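Local coordinates for replication protein B (Plasmid RSF1010, PDB 3H20) that primes replication of plasmid RSF1010, building short primers from nucleoside triphosphates on a single-stranded DNA template, at residues G11-A16 / P94-E99; E20-G25 / V61-A66. All blocks are in the same frame, centred on the assembly; numbering follows the deposited sequence.

Interaction 1. Residues G11-A16 / P94-E99; sequences GRQLKA and PALVVE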
# COMPACT_ATOMS: atom_id res chain seq x y z
N GLY A 11 14.82 1.76 29.17
CA GLY A 11 16.26 1.68 28.94
C GLY A 11 16.72 0.41 28.24
O GLY A 11 17.49 0.47 27.28
N ARG A 12 16.27 -0.75 28.73
CA ARG A 12 16.57 -2.04 28.08
C ARG A 12 15.98 -2.18 26.68
O ARG A 12 16.64 -2.71 25.80
CB ARG A 12 16.11 -3.24 28.92
CG ARG A 12 16.91 -3.46 30.18
CD ARG A 12 16.34 -4.61 31.02
NE ARG A 12 17.10 -4.75 32.25
CZ ARG A 12 16.87 -5.65 33.21
NH1 ARG A 12 15.88 -6.53 33.10
NH2 ARG A 12 17.65 -5.68 34.28
N GLN A 13 14.74 -1.70 26.49
CA GLN A 13 14.08 -1.76 25.17
C GLN A 13 14.81 -0.91 24.12
O GLN A 13 15.08 -1.38 23.01
CB GLN A 13 12.58 -1.42 25.24
CG GLN A 13 11.85 -1.48 23.87
CD GLN A 13 10.31 -1.48 23.94
OE1 GLN A 13 9.71 -1.66 25.01
NE2 GLN A 13 9.67 -1.30 22.78
N LEU A 14 15.13 0.34 24.47
CA LEU A 14 15.92 1.23 23.59
C LEU A 14 17.29 0.65 23.21
O LEU A 14 17.70 0.76 22.05
CB LEU A 14 16.10 2.63 24.21
CG LEU A 14 14.85 3.42 24.62
CD1 LEU A 14 15.21 4.75 25.30
CD2 LEU A 14 13.91 3.65 23.45
N LYS A 15 17.99 0.05 24.17
CA LYS A 15 19.28 -0.57 23.88
C LYS A 15 19.12 -1.74 22.92
O LYS A 15 19.91 -1.86 21.97
CB LYS A 15 20.01 -1.02 25.16
CG LYS A 15 21.38 -1.71 24.90
CD LYS A 15 21.96 -2.31 26.18
CE LYS A 15 22.97 -3.41 25.90
NZ LYS A 15 23.62 -3.86 27.17
N ALA A 16 18.10 -2.57 23.16
CA ALA A 16 17.87 -3.77 22.34
C ALA A 16 17.46 -3.38 20.92
O ALA A 16 17.82 -4.05 19.94
CB ALA A 16 16.80 -4.64 22.97
N PRO A 94 14.00 -13.24 17.79
CA PRO A 94 13.66 -11.85 18.10
C PRO A 94 14.85 -11.09 18.68
O PRO A 94 15.61 -11.65 19.48
CB PRO A 94 12.56 -11.99 19.16
CG PRO A 94 11.93 -13.31 18.86
CD PRO A 94 13.04 -14.19 18.37
N ALA A 95 15.01 -9.83 18.29
CA ALA A 95 15.93 -8.93 18.96
C ALA A 95 15.35 -8.42 20.27
O ALA A 95 16.09 -8.09 21.20
CB ALA A 95 16.28 -7.76 18.04
N LEU A 96 14.02 -8.36 20.34
CA LEU A 96 13.33 -8.18 21.61
C LEU A 96 11.89 -8.67 21.53
O LEU A 96 11.30 -8.72 20.45
CB LEU A 96 13.36 -6.71 22.03
CG LEU A 96 12.80 -5.70 21.03
CD1 LEU A 96 12.08 -4.57 21.74
CD2 LEU A 96 13.91 -5.16 20.14
N VAL A 97 11.33 -9.02 22.68
CA VAL A 97 9.92 -9.46 22.75
C VAL A 97 9.19 -8.61 23.79
O VAL A 97 9.69 -8.43 24.91
CB VAL A 97 9.81 -10.97 23.13
CG1 VAL A 97 8.33 -11.42 23.27
CG2 VAL A 97 10.52 -11.85 22.09
N VAL A 98 8.01 -8.13 23.41
CA VAL A 98 7.16 -7.33 24.28
C VAL A 98 5.79 -8.03 24.44
O VAL A 98 5.16 -8.41 23.45
CB VAL A 98 7.00 -5.88 23.72
CG1 VAL A 98 5.87 -5.12 24.42
CG2 VAL A 98 8.34 -5.09 23.85
N GLU A 99 5.37 -8.22 25.68
CA GLU A 99 4.03 -8.74 25.97
C GLU A 99 3.07 -7.55 26.10
O GLU A 99 3.19 -6.74 27.01
CB GLU A 99 4.03 -9.58 27.26
CG GLU A 99 2.72 -10.36 27.53
CD GLU A 99 2.89 -11.47 28.57
OE1 GLU A 99 3.89 -11.45 29.32
OE2 GLU A 99 2.01 -12.38 28.65

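Interaction 2. Residues E20-G25 / V61-A66; sequences ERFDIG and VYIRPA. With DPO (diphosphate), chain E.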
# COMPACT_ATOMS: atom_id res chain seq x y z
N GLU A 20 19.57 5.31 17.17
CA GLU A 20 19.93 6.62 17.71
C GLU A 20 18.69 7.46 18.00
O GLU A 20 18.64 8.18 19.00
CB GLU A 20 20.87 7.36 16.76
CG GLU A 20 22.23 6.67 16.56
CD GLU A 20 23.13 6.73 17.79
OE1 GLU A 20 22.81 7.47 18.76
OE2 GLU A 20 24.18 6.05 17.78
N ARG A 21 17.69 7.39 17.12
CA ARG A 21 16.47 8.20 17.27
C ARG A 21 15.19 7.37 17.05
O ARG A 21 15.18 6.42 16.25
CB ARG A 21 16.49 9.41 16.33
CG ARG A 21 17.66 10.39 16.57
CD ARG A 21 17.54 11.67 15.75
NE ARG A 21 16.53 12.59 16.28
CZ ARG A 21 16.72 13.46 17.27
NH1 ARG A 21 17.90 13.56 17.87
NH2 ARG A 21 15.72 14.23 17.66
N PHE A 22 14.12 7.76 17.75
CA PHE A 22 12.85 7.03 17.79
C PHE A 22 11.67 7.99 17.59
O PHE A 22 11.75 9.16 18.00
CB PHE A 22 12.67 6.36 19.16
CG PHE A 22 13.74 5.34 19.52
CD1 PHE A 22 14.91 5.73 20.17
CD2 PHE A 22 13.55 3.99 19.22
CE1 PHE A 22 15.89 4.79 20.51
CE2 PHE A 22 14.53 3.04 19.54
CZ PHE A 22 15.70 3.45 20.20
N ASP A 23 10.58 7.50 17.01
CA ASP A 23 9.30 8.17 17.09
C ASP A 23 8.56 7.59 18.29
O ASP A 23 8.47 6.37 18.43
CB ASP A 23 8.45 7.93 15.84
CG ASP A 23 9.03 8.56 14.61
OD1 ASP A 23 9.64 9.65 14.73
OD2 ASP A 23 8.88 7.95 13.53
N ILE A 24 8.06 8.46 19.15
CA ILE A 24 7.19 8.05 20.25
C ILE A 24 5.78 8.53 19.92
O ILE A 24 5.57 9.70 19.61
CB ILE A 24 7.65 8.62 21.62
CG1 ILE A 24 9.02 8.07 22.04
CG2 ILE A 24 6.58 8.37 22.71
CD1 ILE A 24 9.08 6.55 22.31
N GLY A 25 4.82 7.61 19.96
CA GLY A 25 3.42 7.96 19.72
C GLY A 25 2.59 7.86 20.99
O GLY A 25 2.73 6.91 21.77
N VAL A 61 1.08 4.25 24.77
CA VAL A 61 2.42 4.73 24.41
C VAL A 61 3.08 3.76 23.42
O VAL A 61 3.26 2.57 23.71
CB VAL A 61 3.34 4.91 25.66
CG1 VAL A 61 4.67 5.58 25.28
CG2 VAL A 61 2.61 5.72 26.76
N TYR A 62 3.45 4.30 22.26
CA TYR A 62 3.95 3.51 21.14
C TYR A 62 5.35 3.96 20.73
O TYR A 62 5.77 5.09 21.04
CB TYR A 62 3.03 3.66 19.93
CG TYR A 62 1.60 3.17 20.14
CD1 TYR A 62 1.26 1.84 19.92
CD2 TYR A 62 0.61 4.05 20.55
CE1 TYR A 62 -0.06 1.39 20.11
CE2 TYR A 62 -0.70 3.62 20.74
CZ TYR A 62 -1.02 2.29 20.52
OH TYR A 62 -2.32 1.87 20.72
N ILE A 63 6.07 3.08 20.04
CA ILE A 63 7.48 3.34 19.68
C ILE A 63 7.85 2.66 18.36
O ILE A 63 7.36 1.57 18.03
CB ILE A 63 8.49 2.95 20.83
CG1 ILE A 63 9.91 3.42 20.50
CG2 ILE A 63 8.50 1.42 21.09
CD1 ILE A 63 10.94 3.18 21.61
N ARG A 64 8.68 3.36 17.58
CA ARG A 64 9.30 2.80 16.38
C ARG A 64 10.59 3.57 16.12
O ARG A 64 10.76 4.69 16.64
CB ARG A 64 8.35 2.91 15.17
CG ARG A 64 8.03 4.34 14.73
CD ARG A 64 7.01 4.40 13.59
NE ARG A 64 6.71 5.79 13.25
CZ ARG A 64 5.64 6.22 12.58
NH1 ARG A 64 4.72 5.37 12.14
NH2 ARG A 64 5.49 7.52 12.35
N PRO A 65 11.51 2.99 15.32
CA PRO A 65 12.66 3.78 14.88
C PRO A 65 12.21 5.02 14.10
O PRO A 65 11.18 4.99 13.41
CB PRO A 65 13.43 2.80 13.97
CG PRO A 65 13.01 1.42 14.46
CD PRO A 65 11.55 1.61 14.82
N ALA A 66 12.96 6.11 14.25
CA ALA A 66 12.64 7.34 13.54
C ALA A 66 12.75 7.14 12.03
O ALA A 66 13.49 6.27 11.58
CB ALA A 66 13.54 8.48 14.00
P1 DPO E . -2.66 -1.67 19.58
O1 DPO E . -3.50 -2.55 18.53
O2 DPO E . -3.09 -0.23 19.44
O3 DPO E . -1.20 -2.02 19.43
O4 DPO E . -3.20 -2.21 21.01
P2 DPO E . -3.22 -3.78 21.39
O5 DPO E . -4.25 -4.39 20.47
O6 DPO E . -1.79 -4.23 21.17
O7 DPO E . -3.65 -3.79 22.84

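Interaction 1. Residues G11-A16 / P94-E99
Helix 6-17 packs on strand 96-99, an inner strand of the antiparallel sheet formed by 73-79, 104-110, 96-99 and 167-170 in the primase domain, through Ala16 and Gln13 against Leu96 and Val98. The short segment axes come within 9.6 Å, and their N-to-C directions diverge by 141°, so the helix runs roughly counter to the strand. The contact is small and fully buried. The two backbones come nearest at Ala16, opposite Leu96: the CB of Ala16, directed at the strand, sits 4.1 Å from Leu96 CD2 and 3.9 Å from Ala95 O, and its short side chain lets the two backbones approach. Ala95 and Leu96 both face Trp108 of strand 104-110 in a classic beta bulge, which marks the start of the strand beneath this end of the helix.

One turn back, Gln13 reaches along the strand. With CG anti to the backbone N (chi1 -180°) and the chain extended beyond it, the side chain passes over Leu96 and Val98, crossing each at about a right angle. Its aliphatic part rests on the leucine, CG lying 3.8 Å from Leu96 CD1. The amide is buried, but its polar atoms are satisfied outside these segments: OE1 accepts a hydrogen bond from Ala147 N and NE2 donates to Arg145 O. These two bonds hold the amide and fix which way round it lies. The side chain of Arg145, in turn, binds the diphosphate through NH1. Toward Val98 the amide therefore offers only van der Waals contact, with Gln13 OE1 3.9 Å from Val98 CG2.

Interaction 2. Residues E20-G25 / V61-A66
Strands 21-25 and 61-65 pair as antiparallel neighbours, their short axes 4.5 Å apart and 161° between directions, in the centre of the sheet ordered 34-40, 21-28, 59-65, 144-145. Asp23 with Arg64 and Gly25 with Tyr62 are hydrogen-bonded pairs, each joined by two backbone bonds, while Ile24 with Ile63 is a non-hydrogen-bonded pair. Beyond Pro65, Ala66 N still donates to Arg21 O at 3.0 Å.

On the face bearing Phe22, Ile24 and Ile63 the contact is apolar. Ile63 extends its CG1 branch across the neighbouring strand, CG1 meeting Ile24 CD1 at 3.7 Å and CD1 coming obliquely to the ring of Phe22, 3.6 Å from CD2. Helix 6-17 covers this side through Leu14, which touches both Phe22 and Ile63.

The other face is polar. Arg64 turns its CG between the backbone N and the carbonyl carbon (chi1 64°) and runs extended to NE, which binds Asp23 OD2 at 3.1 Å in a salt bridge. The bond is nearly straight and uses the anti side of the carboxylate; OD2 lies near the guanidinium plane, yet the two planes stand 70° apart, so the pairing is through a single N-H and not side by side. Arg141 holds both partners, its NH2 pairing with the same OD2 and its O accepting from Arg64 NH1, while Tyr143 makes a cation-pi contact with the arginine.

Tyr62 springs from this same face, and its ring extends past the partner strand to the ligand pocket, where Arg145, Asn151 and Lys153 also bind the diphosphate; Tyr62 OH donates to O2 of the diphosphate at 2.6 Å.

How the interactions relate
Both contacts are buried within the primase domain, and interaction 2 is nested along the chain inside the loop closed by interaction 1. Helix 6-17 ties them together: it covers the apolar face of interaction 2, where Gln13 NE2 lies 3.4 Å from Ile63 CG2, so the helix packs against both four-stranded sheets. Interaction 1 joins helix to strand by van der Waals packing, whereas 20-25 / 61-66 is a strand pairing built on backbone hydrogen bonds, with an apolar face under the helix and a charged one turned from it. Each leads to the diphosphate site, interaction 2 directly through Tyr62 and interaction 1 indirectly, through the bond from Gln13 to the backbone carbonyl of Arg145.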